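Local coordinates for protein putative transcription regulator (Lactobacillus plantarum, PDB 3K69) that probably regulates transcription by binding DNA as a dimer, being a putative member of the Rrf2-type winged helix-turn-helix family, at residues V15-L19 with M140-Q144; I18-D22 with L70-L74; Y83-P89 with Q130-Y134. All coordinates share one frame; numbering follows the deposited sequence.

Contact 1: residues V15-L19 with M140-Q144; sequences VHSIL and MADLQ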
loop_
_atom_site.group_PDB
_atom_site.type_symbol
_atom_site.label_atom_id
_atom_site.label_comp_id
_atom_site.label_asym_id
_atom_site.label_seq_id
_atom_site.Cartn_x
_atom_site.Cartn_y
_atom_site.Cartn_z
ATOM N N VAL A 15 0.594 -12.783 -12.129
ATOM C CA VAL A 15 -0.121 -13.895 -11.577
ATOM C C VAL A 15 -1.012 -14.572 -12.597
ATOM O O VAL A 15 -0.931 -15.788 -12.795
ATOM C CB VAL A 15 -0.962 -13.472 -10.332
ATOM C CG1 VAL A 15 -1.842 -14.584 -9.890
ATOM C CG2 VAL A 15 -0.057 -13.004 -9.144
ATOM N N HIS A 16 -1.861 -13.785 -13.235
ATOM C CA HIS A 16 -2.802 -14.298 -14.223
ATOM C C HIS A 16 -2.057 -14.972 -15.418
ATOM O O HIS A 16 -2.440 -16.068 -15.879
ATOM C CB HIS A 16 -3.710 -13.157 -14.673
ATOM C CG HIS A 16 -4.945 -13.596 -15.364
ATOM N ND1 HIS A 16 -6.115 -12.863 -15.333
ATOM C CD2 HIS A 16 -5.204 -14.699 -16.114
ATOM C CE1 HIS A 16 -7.036 -13.494 -16.044
ATOM N NE2 HIS A 16 -6.510 -14.617 -16.518
ATOM N N SER A 17 -0.959 -14.356 -15.877
ATOM C CA SER A 17 -0.198 -14.909 -16.988
ATOM C C SER A 17 0.460 -16.247 -16.625
ATOM O O SER A 17 0.395 -17.222 -17.398
ATOM C CB SER A 17 0.848 -13.890 -17.493
ATOM O OG SER A 17 0.222 -12.743 -18.054
ATOM N N ILE A 18 1.095 -16.306 -15.454
ATOM C CA ILE A 18 1.648 -17.573 -14.956
ATOM C C ILE A 18 0.572 -18.655 -14.840
ATOM O O ILE A 18 0.795 -19.793 -15.239
ATOM C CB ILE A 18 2.403 -17.404 -13.624
ATOM C CG1 ILE A 18 3.593 -16.447 -13.843
ATOM C CG2 ILE A 18 2.885 -18.783 -13.125
ATOM C CD1 ILE A 18 4.219 -15.863 -12.556
ATOM N N LEU A 19 -0.584 -18.318 -14.290
ATOM C CA LEU A 19 -1.652 -19.313 -14.190
ATOM C C LEU A 19 -2.116 -19.785 -15.579
ATOM O O LEU A 19 -2.354 -20.969 -15.797
ATOM C CB LEU A 19 -2.822 -18.798 -13.370
ATOM C CG LEU A 19 -2.573 -18.550 -11.884
ATOM C CD1 LEU A 19 -3.679 -17.635 -11.390
ATOM C CD2 LEU A 19 -2.498 -19.827 -11.119
HETATM N N MSE A 140 3.120 -19.408 -5.491
HETATM C CA MSE A 140 2.110 -19.492 -6.529
HETATM C C MSE A 140 1.256 -20.753 -6.408
HETATM O O MSE A 140 0.121 -20.735 -6.876
HETATM C CB MSE A 140 2.760 -19.436 -7.934
HETATM C CG MSE A 140 3.132 -18.035 -8.422
HETATM SE SE MSE A 140 1.587 -16.828 -8.645
HETATM C CE MSE A 140 0.609 -17.850 -10.087
ATOM N N ALA A 141 1.787 -21.841 -5.809
ATOM C CA ALA A 141 0.998 -23.038 -5.572
ATOM C C ALA A 141 -0.085 -22.759 -4.523
ATOM O O ALA A 141 -1.169 -23.265 -4.622
ATOM C CB ALA A 141 1.910 -24.234 -5.121
ATOM N N ASP A 142 0.234 -21.970 -3.496
ATOM C CA ASP A 142 -0.781 -21.507 -2.524
ATOM C C ASP A 142 -1.838 -20.674 -3.237
ATOM O O ASP A 142 -3.014 -20.770 -2.934
ATOM C CB ASP A 142 -0.138 -20.670 -1.418
ATOM C CG ASP A 142 0.876 -21.459 -0.594
ATOM O OD1 ASP A 142 0.493 -22.506 -0.066
ATOM O OD2 ASP A 142 2.050 -21.044 -0.472
ATOM N N LEU A 143 -1.422 -19.833 -4.189
ATOM C CA LEU A 143 -2.375 -18.967 -4.861
ATOM C C LEU A 143 -3.292 -19.797 -5.736
ATOM O O LEU A 143 -4.491 -19.597 -5.739
ATOM C CB LEU A 143 -1.697 -17.837 -5.647
ATOM C CG LEU A 143 -2.603 -16.705 -6.194
ATOM C CD1 LEU A 143 -1.832 -15.390 -6.265
ATOM C CD2 LEU A 143 -3.219 -17.051 -7.556
ATOM N N GLN A 144 -2.730 -20.739 -6.454
ATOM C CA GLN A 144 -3.530 -21.687 -7.222
ATOM C C GLN A 144 -4.474 -22.522 -6.372
ATOM O O GLN A 144 -5.623 -22.770 -6.783
ATOM C CB GLN A 144 -2.636 -22.590 -8.032
ATOM C CG GLN A 144 -3.434 -23.546 -8.914
ATOM C CD GLN A 144 -2.539 -24.192 -9.927
ATOM O OE1 GLN A 144 -1.696 -24.977 -9.555
ATOM N NE2 GLN A 144 -2.688 -23.837 -11.194
#
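Val-15 O, which accepts the helical bond from Leu-19 N (3.0 Å), is also touched by the CE methyl of Met-140, 3.7 Å from that oxygen. Met-140, deposited as selenomethionine, does most of the touching. Its chain bends at CB-CG (chi2 -63°) and again at CG-SE (chi3 -63°), which delivers CE into a hollow of helix 9-22 lined by Val-15 on one turn and by Ile-18 and Leu-19 on the next. There CE meets Leu-19 CG at 3.7 Å and Ile-18 CG2 at 3.9 Å. The long flexible chain of a methionine, here with selenium in place of sulphur, can bend to fit such a groove. One turn on, Leu-143 meets Val-15 tip to tip: both leucine methyls reach Val-15 CG1, CD2 at 3.7 Å, and CD2 also lies 3.9 Å from Leu-19 CD1, the two leucines crossing at about a right angle. Gln-144 slides past Leu-19 in the opposite direction, its NE2 4.0 Å from Leu-19 CD2; the same amide nitrogen bonds to Asp-22 OD2, so a polar tip can lie along an aliphatic wall. The two helix axes stay 11.4 Å apart, room enough for these bulky side chains, and cross at 83°. Helix 79-86 adds Leu-82 beside Val-15 and Leu-79 beside Leu-143, while Ile-116 of the second subunit packs on Val-15 and Leu-19.

Contact 2: residues I18-D22 with L70-L74; sequences ILYLD and LDLAL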
loop_
_atom_site.group_PDB
_atom_site.type_symbol
_atom_site.label_atom_id
_atom_site.label_comp_id
_atom_site.label_asym_id
_atom_site.label_seq_id
_atom_site.Cartn_x
_atom_site.Cartn_y
_atom_site.Cartn_z
ATOM N N ILE A 18 1.095 -16.306 -15.454
ATOM C CA ILE A 18 1.648 -17.573 -14.956
ATOM C C ILE A 18 0.572 -18.655 -14.840
ATOM O O ILE A 18 0.795 -19.793 -15.239
ATOM C CB ILE A 18 2.403 -17.404 -13.624
ATOM C CG1 ILE A 18 3.593 -16.447 -13.843
ATOM C CG2 ILE A 18 2.885 -18.783 -13.125
ATOM C CD1 ILE A 18 4.219 -15.863 -12.556
ATOM N N LEU A 19 -0.584 -18.318 -14.290
ATOM C CA LEU A 19 -1.652 -19.313 -14.190
ATOM C C LEU A 19 -2.116 -19.785 -15.579
ATOM O O LEU A 19 -2.354 -20.969 -15.797
ATOM C CB LEU A 19 -2.822 -18.798 -13.370
ATOM C CG LEU A 19 -2.573 -18.550 -11.884
ATOM C CD1 LEU A 19 -3.679 -17.635 -11.390
ATOM C CD2 LEU A 19 -2.498 -19.827 -11.119
ATOM N N TYR A 20 -2.190 -18.869 -16.527
ATOM C CA TYR A 20 -2.635 -19.208 -17.862
ATOM C C TYR A 20 -1.635 -20.152 -18.520
ATOM O O TYR A 20 -2.020 -21.211 -19.071
ATOM C CB TYR A 20 -2.836 -17.969 -18.721
ATOM C CG TYR A 20 -3.462 -18.288 -20.059
ATOM C CD1 TYR A 20 -4.856 -18.306 -20.200
ATOM C CD2 TYR A 20 -2.677 -18.610 -21.175
ATOM C CE1 TYR A 20 -5.468 -18.606 -21.428
ATOM C CE2 TYR A 20 -3.288 -18.926 -22.424
ATOM C CZ TYR A 20 -4.680 -18.900 -22.538
ATOM O OH TYR A 20 -5.310 -19.216 -23.731
ATOM N N LEU A 21 -0.354 -19.793 -18.421
ATOM C CA LEU A 21 0.709 -20.633 -18.973
ATOM C C LEU A 21 0.789 -22.035 -18.301
ATOM O O LEU A 21 1.070 -23.021 -18.968
ATOM C CB LEU A 21 2.046 -19.895 -18.946
ATOM C CG LEU A 21 2.102 -18.637 -19.844
ATOM C CD1 LEU A 21 3.335 -17.820 -19.620
ATOM C CD2 LEU A 21 1.906 -18.937 -21.338
ATOM N N ASP A 22 0.511 -22.104 -17.004
ATOM C CA ASP A 22 0.448 -23.369 -16.265
ATOM C C ASP A 22 -0.669 -24.262 -16.840
ATOM O O ASP A 22 -0.551 -25.463 -16.762
ATOM C CB ASP A 22 0.182 -23.096 -14.768
ATOM C CG ASP A 22 0.025 -24.362 -13.944
ATOM O OD1 ASP A 22 1.053 -25.032 -13.703
ATOM O OD2 ASP A 22 -1.113 -24.671 -13.524
ATOM N N LEU A 70 5.739 -21.952 -19.895
ATOM C CA LEU A 70 6.096 -22.203 -18.518
ATOM C C LEU A 70 6.545 -23.643 -18.444
ATOM O O LEU A 70 5.806 -24.537 -18.829
ATOM C CB LEU A 70 4.882 -21.997 -17.609
ATOM C CG LEU A 70 5.120 -22.106 -16.130
ATOM C CD1 LEU A 70 6.049 -21.002 -15.610
ATOM C CD2 LEU A 70 3.759 -22.169 -15.287
ATOM N N ASP A 71 7.734 -23.860 -17.892
ATOM C CA ASP A 71 8.220 -25.195 -17.632
ATOM C C ASP A 71 8.784 -25.340 -16.226
ATOM O O ASP A 71 9.476 -26.309 -15.953
ATOM C CB ASP A 71 9.243 -25.665 -18.699
ATOM C CG ASP A 71 10.502 -24.790 -18.773
ATOM O OD1 ASP A 71 10.780 -24.017 -17.834
ATOM O OD2 ASP A 71 11.235 -24.865 -19.787
ATOM N N LEU A 72 8.468 -24.412 -15.333
ATOM C CA LEU A 72 8.874 -24.508 -13.932
ATOM C C LEU A 72 7.620 -24.680 -13.047
ATOM O O LEU A 72 6.480 -24.536 -13.526
ATOM C CB LEU A 72 9.714 -23.293 -13.529
ATOM C CG LEU A 72 11.030 -23.102 -14.322
ATOM C CD1 LEU A 72 11.542 -21.685 -14.096
ATOM C CD2 LEU A 72 12.107 -24.116 -13.914
ATOM N N ALA A 73 7.848 -25.017 -11.773
ATOM C CA ALA A 73 6.779 -25.331 -10.832
ATOM C C ALA A 73 6.324 -24.081 -10.116
ATOM O O ALA A 73 7.163 -23.320 -9.607
ATOM C CB ALA A 73 7.273 -26.345 -9.785
ATOM N N LEU A 74 5.009 -23.901 -10.005
ATOM C CA LEU A 74 4.400 -22.850 -9.174
ATOM C C LEU A 74 4.867 -22.919 -7.716
ATOM O O LEU A 74 5.013 -21.896 -7.064
ATOM C CB LEU A 74 2.874 -22.953 -9.184
ATOM C CG LEU A 74 2.063 -22.835 -10.491
ATOM C CD1 LEU A 74 0.614 -22.343 -10.207
ATOM C CD2 LEU A 74 2.704 -21.963 -11.532
HETATM O O HOH W 1 2.995 -22.759 -21.143
#
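Leu-70 and Leu-74 press two branched side chains into the last turn of helix 9-22, and the loop between them arches away from it. Near the root of its side chain, Leu-70 CB lies 3.8 Å from Leu-21 CB. Further out, its CD2 methyl rests on the helix shoulder, 3.7 Å from Asp-22 CB and 4.1 Å from Ile-18 CG2. The first torsion of Leu-70 (chi1 -175°, CG opposite the backbone N) carries that methyl over the chain of Asp-22 and within van der Waals range of Ile-18 O. Leu-74 approaches from the other end of the loop. Its CD2 meets Ile-18 CG2 at 3.6 Å as the two side chains slide past each other in opposite directions, while CD1 turns to Leu-19 CD2 at 4.1 Å, at about a right angle. Ile-18 CG2 thus faces the notch between the two CD2 methyls, a place well suited to the methyl of a beta-branched isoleucine, held close to the helix.

The second shell is more polar. A water lies 2.9 Å from Leu-21 O and accepts from Leu-70 N at 3.1 Å, joining the helix backbone to the loop. Asp-22 OD1 lies 4.0 Å from Leu-74 CG, but its polar partner is Arg-25, in a salt bridge. Arg-25 also bonds to Leu-72 O, so one guanidinium ties the arch of the loop to the helix end, and an aspartate suits the site by answering that cation. Met-77 backs Leu-70, and Met-140 covers Leu-74. Here the chain leaves strand 67-69 of the two-stranded antiparallel hairpin and packs on helix 9-22 before entering helix 79-86, consistent with the wing of a winged helix-turn-helix domain anchored on its core.

Contact 3: residues Y83-P89 with Q130-Y134; sequences YDLTIPP and QYRAY. With DMS (dimethyl sulfoxide), chain C.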
loop_
_atom_site.group_PDB
_atom_site.type_symbol
_atom_site.label_atom_id
_atom_site.label_comp_id
_atom_site.label_asym_id
_atom_site.label_seq_id
_atom_site.Cartn_x
_atom_site.Cartn_y
_atom_site.Cartn_z
ATOM N N TYR A 83 5.797 -10.400 -6.127
ATOM C CA TYR A 83 5.246 -9.080 -5.756
ATOM C C TYR A 83 6.360 -8.012 -5.821
ATOM O O TYR A 83 6.169 -6.943 -6.389
ATOM C CB TYR A 83 4.582 -9.102 -4.344
ATOM C CG TYR A 83 3.826 -7.826 -4.053
ATOM C CD1 TYR A 83 4.488 -6.689 -3.563
ATOM C CD2 TYR A 83 2.469 -7.725 -4.344
ATOM C CE1 TYR A 83 3.812 -5.494 -3.370
ATOM C CE2 TYR A 83 1.762 -6.507 -4.143
ATOM C CZ TYR A 83 2.450 -5.398 -3.668
ATOM O OH TYR A 83 1.789 -4.194 -3.454
ATOM N N ASP A 84 7.510 -8.330 -5.226
ATOM C CA ASP A 84 8.611 -7.406 -5.143
ATOM C C ASP A 84 9.164 -7.095 -6.530
ATOM O O ASP A 84 9.539 -5.943 -6.810
ATOM C CB ASP A 84 9.715 -7.910 -4.202
ATOM C CG ASP A 84 9.266 -8.050 -2.740
ATOM O OD1 ASP A 84 8.215 -7.490 -2.296
ATOM O OD2 ASP A 84 9.989 -8.779 -2.025
ATOM N N LEU A 85 9.181 -8.097 -7.416
ATOM C CA LEU A 85 9.615 -7.876 -8.793
ATOM C C LEU A 85 8.646 -7.000 -9.574
ATOM O O LEU A 85 9.056 -6.065 -10.242
ATOM C CB LEU A 85 9.858 -9.214 -9.516
ATOM C CG LEU A 85 10.338 -9.203 -10.981
ATOM C CD1 LEU A 85 11.729 -8.530 -11.137
ATOM C CD2 LEU A 85 10.293 -10.652 -11.521
ATOM N N THR A 86 7.367 -7.285 -9.493
ATOM C CA THR A 86 6.385 -6.589 -10.301
ATOM C C THR A 86 6.003 -5.228 -9.730
ATOM O O THR A 86 5.580 -4.366 -10.474
ATOM C CB THR A 86 5.123 -7.462 -10.512
ATOM O OG1 THR A 86 4.504 -7.743 -9.262
ATOM C CG2 THR A 86 5.486 -8.785 -11.226
ATOM N N ILE A 87 6.125 -5.053 -8.410
ATOM C CA ILE A 87 5.798 -3.784 -7.747
ATOM C C ILE A 87 7.006 -3.417 -6.881
ATOM O O ILE A 87 6.990 -3.643 -5.700
ATOM C CB ILE A 87 4.458 -3.863 -6.940
ATOM C CG1 ILE A 87 3.307 -4.260 -7.868
ATOM C CG2 ILE A 87 4.101 -2.495 -6.284
ATOM C CD1 ILE A 87 2.014 -4.394 -7.192
ATOM N N PRO A 88 8.081 -2.880 -7.486
ATOM C CA PRO A 88 9.339 -2.740 -6.710
ATOM C C PRO A 88 9.216 -1.794 -5.490
ATOM O O PRO A 88 8.404 -0.888 -5.507
ATOM C CB PRO A 88 10.353 -2.201 -7.744
ATOM C CG PRO A 88 9.713 -2.382 -9.081
ATOM C CD PRO A 88 8.225 -2.417 -8.874
ATOM N N PRO A 89 9.963 -2.051 -4.410
ATOM C CA PRO A 89 9.860 -1.169 -3.231
ATOM C C PRO A 89 10.133 0.330 -3.532
ATOM O O PRO A 89 11.063 0.648 -4.256
ATOM C CB PRO A 89 10.922 -1.734 -2.262
ATOM C CG PRO A 89 11.104 -3.160 -2.674
ATOM C CD PRO A 89 10.858 -3.197 -4.175
ATOM N N GLN A 130 6.506 -4.838 6.502
ATOM C CA GLN A 130 5.519 -5.715 7.147
ATOM C C GLN A 130 4.463 -6.170 6.119
ATOM O O GLN A 130 4.079 -7.335 6.079
ATOM C CB GLN A 130 4.903 -5.024 8.363
ATOM C CG GLN A 130 3.717 -5.788 8.977
ATOM C CD GLN A 130 3.539 -5.563 10.476
ATOM O OE1 GLN A 130 4.534 -5.456 11.211
ATOM N NE2 GLN A 130 2.258 -5.511 10.945
ATOM N N TYR A 131 4.074 -5.271 5.232
ATOM C CA TYR A 131 3.163 -5.601 4.131
ATOM C C TYR A 131 3.749 -6.656 3.224
ATOM O O TYR A 131 3.092 -7.670 2.904
ATOM C CB TYR A 131 2.807 -4.334 3.336
ATOM C CG TYR A 131 1.895 -4.541 2.152
ATOM C CD1 TYR A 131 0.587 -4.870 2.337
ATOM C CD2 TYR A 131 2.349 -4.366 0.844
ATOM C CE1 TYR A 131 -0.274 -5.052 1.257
ATOM C CE2 TYR A 131 1.519 -4.562 -0.227
ATOM C CZ TYR A 131 0.200 -4.919 -0.019
ATOM O OH TYR A 131 -0.680 -5.136 -1.052
ATOM N N ARG A 132 4.989 -6.426 2.792
ATOM C CA ARG A 132 5.633 -7.299 1.826
ATOM C C ARG A 132 5.948 -8.662 2.430
ATOM O O ARG A 132 5.810 -9.669 1.735
ATOM C CB ARG A 132 6.856 -6.621 1.218
ATOM C CG ARG A 132 6.504 -5.501 0.265
ATOM C CD ARG A 132 7.718 -4.698 -0.194
ATOM N NE ARG A 132 7.243 -3.614 -1.057
ATOM C CZ ARG A 132 7.133 -3.689 -2.381
ATOM N NH1 ARG A 132 7.505 -4.780 -3.047
ATOM N NH2 ARG A 132 6.659 -2.643 -3.044
ATOM N N ALA A 133 6.265 -8.696 3.730
ATOM C CA ALA A 133 6.449 -9.959 4.504
ATOM C C ALA A 133 5.245 -10.889 4.363
ATOM O O ALA A 133 5.392 -12.110 4.345
ATOM C CB ALA A 133 6.739 -9.671 6.046
ATOM N N TYR A 134 4.051 -10.319 4.273
ATOM C CA TYR A 134 2.843 -11.138 4.127
ATOM C C TYR A 134 2.940 -12.084 2.901
ATOM O O TYR A 134 2.727 -13.302 3.023
ATOM C CB TYR A 134 1.568 -10.280 4.047
ATOM C CG TYR A 134 0.361 -11.099 3.675
ATOM C CD1 TYR A 134 -0.245 -11.939 4.621
ATOM C CD2 TYR A 134 -0.097 -11.137 2.372
ATOM C CE1 TYR A 134 -1.291 -12.731 4.281
ATOM C CE2 TYR A 134 -1.176 -11.912 2.036
ATOM C CZ TYR A 134 -1.764 -12.714 3.001
ATOM O OH TYR A 134 -2.819 -13.519 2.668
HETATM S S DMS C . -1.663 -4.584 -4.547
HETATM O O DMS C . -0.415 -3.430 -3.989
HETATM C C1 DMS C . -3.313 -4.184 -3.943
HETATM C C2 DMS C . -1.944 -4.303 -6.328
HETATM O O HOH W 2 6.307 -9.036 -1.234
#
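Arg-132 leaves helix 111-136 with CB, CG and CD running past the carboxylate of Asp-84, CD coming to 3.5 Å from Asp-84 OD1. The chain is fully extended from CG to NE, which gives it the reach to cross to helix 79-86; on the way NE pairs with Asp-128. NH1 then donates to Asp-84 OD1 in a salt bridge of 2.9 Å, meeting it on the anti side, 33° out of the carboxylate plane. The other carboxylate oxygen, OD2, bonds to His-136. NH1 and NH2 together grip Ile-87 O end-on, each at 2.9 Å and in the guanidinium plane. Ile-87 is the first residue beyond the helix, so a cation here answers a backbone carbonyl where the chain turns into Pro-88 and Pro-89. In Rrf2-type regulators the long helix is a dimerisation element, consistent with the packing of Tyr-131 on Ala-127 of the second subunit, and Arg-132 ties it to the end of helix 79-86. The guanidinium is flanked toward its rim: Tyr-83 CE1 lies over one face, 3.8 Å from Arg-132 NH1, and Pro-89 CA over the opposite face. An alanine here would probably leave Asp-84 OD1 without its salt bridge, Ile-87 O without its two donors and Asp-128 without its partner. Beside it, Tyr-131 turns its edge toward the face of Tyr-83 in an offset edge-to-face pair, planes 79° apart.

How the contacts relate
Contacts 1 and 2 share Ile-18 and Leu-19 of helix 9-22 and adjoin each other, with centres about 8 Å apart; they grip that helix with helix 140-148 and with the loop after strand 67-69. Both are buried and mainly aliphatic, and a probable hydrogen bond between Gln-144 and Asp-22 joins one to the other. Contact 3 lies about 16 Å from contact 1 and 21 Å from contact 2, centre to centre, and is only partly buried. It replaces hydrocarbon filling with a salt bridge, a carbonyl clamp and aromatic rings. Contacts 1 and 3 both meet the second subunit around the dimer helix 111-136.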